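Local coordinates for hyaluronoglucosaminidase (Apis mellifera, PDB 1FCQ), which hydrolyses hyaluronan as a family 56 glycosidase built on a seven-stranded TIM barrel, and is a major allergen of bee venom, at residues 25-30 with 315-320; 19-24 with 302-307. All coordinates share one frame; numbering follows the deposited sequence.

Interaction 1: 25-30 with 315-320; sequences YGLRFE and QFREYL
Arg317 and Phe29 meet in a cation-pi contact that joins helix 310-328 to the loop between strand 12-16 and helix 31-34. The arginine leaves the helix with CG anti to the backbone N (chi1 -168°) and stays extended as far as NE, which carries its guanidinium across one face of the Phe29 ring. CZ stands 4.8 Å from the ring centroid and close to the ring normal, while NH1 sits nearer the rim and the two planes are 31° apart. The start of the side chain passes beside the ring's CE2-CZ edge, Arg317 CB lying 3.8 Å from Phe29 CZ. Leu320 CD2 comes in at the ring edge, 3.8 Å from Phe29 CD2. Phe316 is slid well aside, touching through its CD2 at 3.7 Å from Phe29 CE2. At the polar end, Arg317 NH2 makes a long, weak salt bridge of 3.5 Å to Glu30 OE1, and the planes of the two groups are steeply turned. The stronger partner of Arg317 NH2 is Glu31. A water accepts from Arg317 NH1 at 3.1 Å and from Arg28 N, and donates to Glu30 OE1 at 2.8 Å; Glu30 OE2 makes a weak salt bridge to Arg28 NE. The result is a salt-bridge network with a cation-pi pair at its inner end, joining the loop after the first TIM-barrel strand, 12-16, to helix 310-328 after the last, 297-301.

Interaction 2: 19-24 with 302-307; sequences TFMCHK and GSSDDI
Ser304 meets Met21 at the start of this contact between two loops, one following strand 12-16 and the other following strand 297-301. Beyond strand 297-301, Gly302 and Ser303 lead into a 3-10 turn at 304-306, with Asp306 N bonded to Ser303 O and Ile307 N to Ser304 O. Ser304 sits at the outer side of the contact. Its OG touches the thioether at 3.3 Å from Met21 SD; the 3.0 Å from Ser304 OG to Met21 CE is tight and is not a hydrogen bond. Met21 spans the distance with an extended chi2 (170°) and then bends at chi3 (64°), which turns its methyl onto the serine, where CE also comes 3.4 Å from Ser304 O. The turn is tied to helix 310-328 by Asp305 O, which accepts from Lys312 NZ. Ile307 closes the segment and is buried by the partner loop more than any other residue of the contact. With CG1 between the backbone N and the carbonyl carbon (chi1 40°), its CD1 is carried to the backbone of Thr19, 3.9 Å from Thr19 N. Its CB lies 4.1 Å from Cys22 SG, and its carbonyl O faces Met21 CB at 3.5 Å. Phe316 of helix 310-328 packs on both Ile307 and Thr19, while Thr19 OG1 is engaged by Asp44 and Trp15. Not one hydrogen bond crosses between the segments, and Ile307 O is buried with no partner in the model. Cohesion therefore comes from packing of apolar groups and two sulfurs, with the Cys22-Cys313 disulfide tying Cys22 to helix 310-328, which follows the 302-307 loop.

Interactions 1 and 2 are neighbours, their centres about 9 Å apart, and each pairs a piece of the loop after strand 12-16 with a piece of the chain from strand 297-301 into helix 310-328. Phe29 links them: its CD1 lies 3.6 Å from Thr19 CB and its CE1 lies 3.7 Å from Cys22 CB. On the C-terminal side of the junction, Phe316 CB packs 3.5 Å from Ile307 CG2. Leu27 N and Cys22 O, 3.2 Å apart, probably form a hydrogen bond. Leu27 of interaction 1 also touches Cys313, so both contacts flank the disulfide where the first and last parts of the barrel meet.

Interaction 1: 25-30 with 315-320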
loop_
_atom_site.group_PDB
_atom_site.type_symbol
_atom_site.label_atom_id
_atom_site.label_comp_id
_atom_site.label_asym_id
_atom_site.label_seq_id
_atom_site.Cartn_x
_atom_site.Cartn_y
_atom_site.Cartn_z
ATOM N N TYR A 25 -11.287 22.010 -14.451
ATOM C CA TYR A 25 -10.708 22.565 -15.651
ATOM C C TYR A 25 -11.271 21.968 -16.927
ATOM O O TYR A 25 -10.760 22.231 -18.016
ATOM C CB TYR A 25 -9.187 22.403 -15.646
ATOM C CG TYR A 25 -8.504 22.786 -14.358
ATOM C CD1 TYR A 25 -7.799 21.825 -13.638
ATOM C CD2 TYR A 25 -8.558 24.072 -13.846
ATOM C CE1 TYR A 25 -7.178 22.146 -12.445
ATOM C CE2 TYR A 25 -7.933 24.406 -12.659
ATOM C CZ TYR A 25 -7.242 23.435 -11.966
ATOM O OH TYR A 25 -6.609 23.747 -10.785
ATOM N N GLY A 26 -12.311 21.153 -16.811
ATOM C CA GLY A 26 -12.979 20.511 -17.917
ATOM C C GLY A 26 -12.263 19.268 -18.414
ATOM O O GLY A 26 -12.457 18.860 -19.563
ATOM N N LEU A 27 -11.410 18.688 -17.571
ATOM C CA LEU A 27 -10.687 17.480 -17.974
ATOM C C LEU A 27 -11.203 16.304 -17.144
ATOM O O LEU A 27 -10.812 16.177 -15.986
ATOM C CB LEU A 27 -9.186 17.673 -17.811
ATOM C CG LEU A 27 -8.611 18.941 -18.458
ATOM C CD1 LEU A 27 -7.265 19.256 -17.828
ATOM C CD2 LEU A 27 -8.552 18.817 -19.966
ATOM N N ARG A 28 -12.066 15.520 -17.768
ATOM C CA ARG A 28 -12.717 14.420 -17.066
ATOM C C ARG A 28 -12.054 13.075 -17.240
ATOM O O ARG A 28 -12.524 12.082 -16.680
ATOM C CB ARG A 28 -14.181 14.320 -17.532
ATOM C CG ARG A 28 -15.032 15.506 -17.108
ATOM C CD ARG A 28 -16.513 15.196 -17.131
ATOM N NE ARG A 28 -17.096 15.041 -18.454
ATOM C CZ ARG A 28 -18.327 14.587 -18.680
ATOM N NH1 ARG A 28 -19.112 14.227 -17.673
ATOM N NH2 ARG A 28 -18.785 14.488 -19.921
ATOM N N PHE A 29 -11.009 12.969 -18.048
ATOM C CA PHE A 29 -10.277 11.733 -18.259
ATOM C C PHE A 29 -11.138 10.553 -18.649
ATOM O O PHE A 29 -10.858 9.405 -18.279
ATOM C CB PHE A 29 -9.449 11.437 -16.978
ATOM C CG PHE A 29 -8.251 12.360 -16.918
ATOM C CD1 PHE A 29 -8.380 13.651 -16.439
ATOM C CD2 PHE A 29 -7.010 11.922 -17.364
ATOM C CE1 PHE A 29 -7.293 14.509 -16.396
ATOM C CE2 PHE A 29 -5.923 12.780 -17.316
ATOM C CZ PHE A 29 -6.053 14.061 -16.820
ATOM N N GLU A 30 -12.104 10.745 -19.557
ATOM C CA GLU A 30 -12.935 9.649 -20.031
ATOM C C GLU A 30 -12.150 8.597 -20.799
ATOM O O GLU A 30 -12.524 7.431 -20.820
ATOM C CB GLU A 30 -14.087 10.156 -20.907
ATOM C CG GLU A 30 -14.880 11.277 -20.266
ATOM C CD GLU A 30 -14.482 12.668 -20.706
ATOM O OE1 GLU A 30 -13.295 12.910 -21.023
ATOM O OE2 GLU A 30 -15.404 13.520 -20.730
ATOM N N GLN A 315 -0.454 18.188 -18.656
ATOM C CA GLN A 315 0.781 17.435 -18.873
ATOM C C GLN A 315 0.567 15.947 -18.561
ATOM O O GLN A 315 1.054 15.071 -19.288
ATOM C CB GLN A 315 1.943 17.998 -18.063
ATOM C CG GLN A 315 3.296 17.387 -18.379
ATOM C CD GLN A 315 3.566 16.025 -17.777
ATOM O OE1 GLN A 315 3.088 15.745 -16.678
ATOM N NE2 GLN A 315 4.310 15.159 -18.450
ATOM N N PHE A 316 -0.175 15.671 -17.489
ATOM C CA PHE A 316 -0.440 14.268 -17.155
ATOM C C PHE A 316 -1.302 13.609 -18.219
ATOM O O PHE A 316 -1.039 12.472 -18.633
ATOM C CB PHE A 316 -1.070 14.128 -15.749
ATOM C CG PHE A 316 -1.403 12.661 -15.536
ATOM C CD1 PHE A 316 -0.380 11.732 -15.463
ATOM C CD2 PHE A 316 -2.716 12.246 -15.469
ATOM C CE1 PHE A 316 -0.674 10.385 -15.283
ATOM C CE2 PHE A 316 -3.016 10.901 -15.295
ATOM C CZ PHE A 316 -1.993 9.975 -15.209
ATOM N N ARG A 317 -2.301 14.332 -18.727
ATOM C CA ARG A 317 -3.162 13.823 -19.783
ATOM C C ARG A 317 -2.338 13.543 -21.038
ATOM O O ARG A 317 -2.498 12.534 -21.697
ATOM C CB ARG A 317 -4.304 14.799 -20.077
ATOM C CG ARG A 317 -5.385 14.176 -20.954
ATOM C CD ARG A 317 -6.646 15.025 -21.010
ATOM N NE ARG A 317 -7.801 14.311 -21.530
ATOM C CZ ARG A 317 -9.067 14.338 -21.152
ATOM N NH1 ARG A 317 -9.537 15.046 -20.134
ATOM N NH2 ARG A 317 -9.985 13.610 -21.786
ATOM N N GLU A 318 -1.369 14.414 -21.349
ATOM C CA GLU A 318 -0.488 14.173 -22.490
ATOM C C GLU A 318 0.303 12.887 -22.285
ATOM O O GLU A 318 0.410 12.039 -23.174
ATOM C CB GLU A 318 0.457 15.356 -22.593
ATOM C CG GLU A 318 1.290 15.541 -23.829
ATOM C CD GLU A 318 1.939 16.935 -23.823
ATOM O OE1 GLU A 318 3.130 16.967 -23.470
ATOM O OE2 GLU A 318 1.257 17.926 -24.146
ATOM N N TYR A 319 0.836 12.693 -21.069
ATOM C CA TYR A 319 1.600 11.471 -20.783
ATOM C C TYR A 319 0.719 10.243 -20.906
ATOM O O TYR A 319 1.094 9.181 -21.432
ATOM C CB TYR A 319 2.222 11.540 -19.385
ATOM C CG TYR A 319 2.965 10.281 -18.991
ATOM C CD1 TYR A 319 4.159 9.906 -19.580
ATOM C CD2 TYR A 319 2.458 9.465 -17.977
ATOM C CE1 TYR A 319 4.831 8.755 -19.201
ATOM C CE2 TYR A 319 3.120 8.325 -17.595
ATOM C CZ TYR A 319 4.293 7.958 -18.205
ATOM O OH TYR A 319 4.959 6.828 -17.803
ATOM N N LEU A 320 -0.506 10.321 -20.375
ATOM C CA LEU A 320 -1.472 9.242 -20.486
ATOM C C LEU A 320 -1.752 8.858 -21.943
ATOM O O LEU A 320 -1.792 7.686 -22.283
ATOM C CB LEU A 320 -2.796 9.608 -19.799
ATOM C CG LEU A 320 -3.975 8.657 -19.983
ATOM C CD1 LEU A 320 -3.641 7.280 -19.388
ATOM C CD2 LEU A 320 -5.257 9.182 -19.354
HETATM O O HOH W 1 -12.532 15.584 -20.652
#

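Interaction 2: 19-24 with 302-307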
loop_
_atom_site.group_PDB
_atom_site.type_symbol
_atom_site.label_atom_id
_atom_site.label_comp_id
_atom_site.label_asym_id
_atom_site.label_seq_id
_atom_site.Cartn_x
_atom_site.Cartn_y
_atom_site.Cartn_z
ATOM N N THR A 19 -7.493 12.184 -10.655
ATOM C CA THR A 19 -7.860 13.076 -11.748
ATOM C C THR A 19 -9.133 13.830 -11.448
ATOM O O THR A 19 -9.424 14.820 -12.130
ATOM C CB THR A 19 -7.930 12.315 -13.081
ATOM O OG1 THR A 19 -8.619 11.072 -12.909
ATOM C CG2 THR A 19 -6.509 12.027 -13.570
ATOM N N PHE A 20 -9.877 13.539 -10.366
ATOM C CA PHE A 20 -11.022 14.360 -10.001
ATOM C C PHE A 20 -10.606 15.818 -9.826
ATOM O O PHE A 20 -11.404 16.721 -10.090
ATOM C CB PHE A 20 -11.688 13.832 -8.719
ATOM C CG PHE A 20 -10.889 14.103 -7.476
ATOM C CD1 PHE A 20 -11.108 15.251 -6.731
ATOM C CD2 PHE A 20 -9.916 13.214 -7.048
ATOM C CE1 PHE A 20 -10.362 15.513 -5.598
ATOM C CE2 PHE A 20 -9.177 13.466 -5.908
ATOM C CZ PHE A 20 -9.404 14.618 -5.176
ATOM N N MET A 21 -9.366 16.082 -9.432
ATOM C CA MET A 21 -8.816 17.411 -9.230
ATOM C C MET A 21 -8.733 18.189 -10.541
ATOM O O MET A 21 -8.572 19.417 -10.495
ATOM C CB MET A 21 -7.399 17.329 -8.630
ATOM C CG MET A 21 -7.334 16.372 -7.438
ATOM S SD MET A 21 -5.633 16.063 -6.908
ATOM C CE MET A 21 -5.235 17.744 -6.399
ATOM N N CYS A 22 -8.820 17.529 -11.675
ATOM C CA CYS A 22 -8.749 18.184 -12.978
ATOM C C CYS A 22 -10.115 18.486 -13.567
ATOM O O CYS A 22 -10.238 19.149 -14.613
ATOM C CB CYS A 22 -8.015 17.252 -13.955
ATOM S SG CYS A 22 -6.359 16.791 -13.395
ATOM N N HIS A 23 -11.186 17.958 -12.958
ATOM C CA HIS A 23 -12.519 18.147 -13.483
ATOM C C HIS A 23 -12.919 19.619 -13.494
ATOM O O HIS A 23 -13.597 20.002 -14.452
ATOM C CB HIS A 23 -13.591 17.311 -12.786
ATOM C CG HIS A 23 -13.327 15.835 -12.759
ATOM N ND1 HIS A 23 -14.102 14.991 -11.978
ATOM C CD2 HIS A 23 -12.381 15.064 -13.340
ATOM C CE1 HIS A 23 -13.663 13.749 -12.132
ATOM N NE2 HIS A 23 -12.614 13.770 -12.941
ATOM N N LYS A 24 -12.486 20.436 -12.551
ATOM C CA LYS A 24 -12.792 21.858 -12.524
ATOM C C LYS A 24 -12.273 22.572 -13.766
ATOM O O LYS A 24 -12.770 23.648 -14.110
ATOM C CB LYS A 24 -12.192 22.495 -11.261
ATOM C CG LYS A 24 -10.674 22.520 -11.234
ATOM C CD LYS A 24 -10.117 23.255 -10.025
ATOM C CE LYS A 24 -10.186 22.398 -8.772
ATOM N NZ LYS A 24 -9.179 21.295 -8.754
ATOM N N GLY A 302 -1.648 7.735 -8.345
ATOM C CA GLY A 302 -1.018 9.045 -8.548
ATOM C C GLY A 302 -1.117 9.859 -7.258
ATOM O O GLY A 302 -2.007 9.645 -6.443
ATOM N N SER A 303 -0.219 10.823 -7.108
ATOM C CA SER A 303 -0.201 11.736 -5.985
ATOM C C SER A 303 -0.988 12.998 -6.347
ATOM O O SER A 303 -0.839 13.505 -7.456
ATOM C CB SER A 303 1.242 12.119 -5.669
ATOM O OG SER A 303 1.339 13.127 -4.690
ATOM N N SER A 304 -1.716 13.540 -5.392
ATOM C CA SER A 304 -2.483 14.766 -5.587
ATOM C C SER A 304 -1.631 15.948 -6.021
ATOM O O SER A 304 -2.017 16.763 -6.872
ATOM C CB SER A 304 -3.185 15.081 -4.262
ATOM O OG SER A 304 -3.722 16.387 -4.254
ATOM N N ASP A 305 -0.423 16.053 -5.476
ATOM C CA ASP A 305 0.513 17.121 -5.773
ATOM C C ASP A 305 0.954 17.196 -7.225
ATOM O O ASP A 305 1.453 18.248 -7.641
ATOM C CB ASP A 305 1.774 16.948 -4.911
ATOM C CG ASP A 305 1.499 16.885 -3.427
ATOM O OD1 ASP A 305 0.509 17.499 -2.969
ATOM O OD2 ASP A 305 2.283 16.220 -2.711
ATOM N N ASP A 306 0.823 16.127 -7.999
ATOM C CA ASP A 306 1.271 16.103 -9.379
ATOM C C ASP A 306 0.219 16.521 -10.389
ATOM O O ASP A 306 0.554 16.582 -11.577
ATOM C CB ASP A 306 1.835 14.712 -9.722
ATOM C CG ASP A 306 3.070 14.389 -8.900
ATOM O OD1 ASP A 306 3.547 15.326 -8.214
ATOM O OD2 ASP A 306 3.587 13.255 -8.902
ATOM N N ILE A 307 -1.015 16.774 -9.980
ATOM C CA ILE A 307 -2.091 17.152 -10.882
ATOM C C ILE A 307 -3.101 18.072 -10.194
ATOM O O ILE A 307 -4.309 17.848 -10.207
ATOM C CB ILE A 307 -2.864 15.931 -11.415
ATOM C CG1 ILE A 307 -3.061 14.901 -10.292
ATOM C CG2 ILE A 307 -2.179 15.299 -12.614
ATOM C CD1 ILE A 307 -3.966 13.766 -10.747
#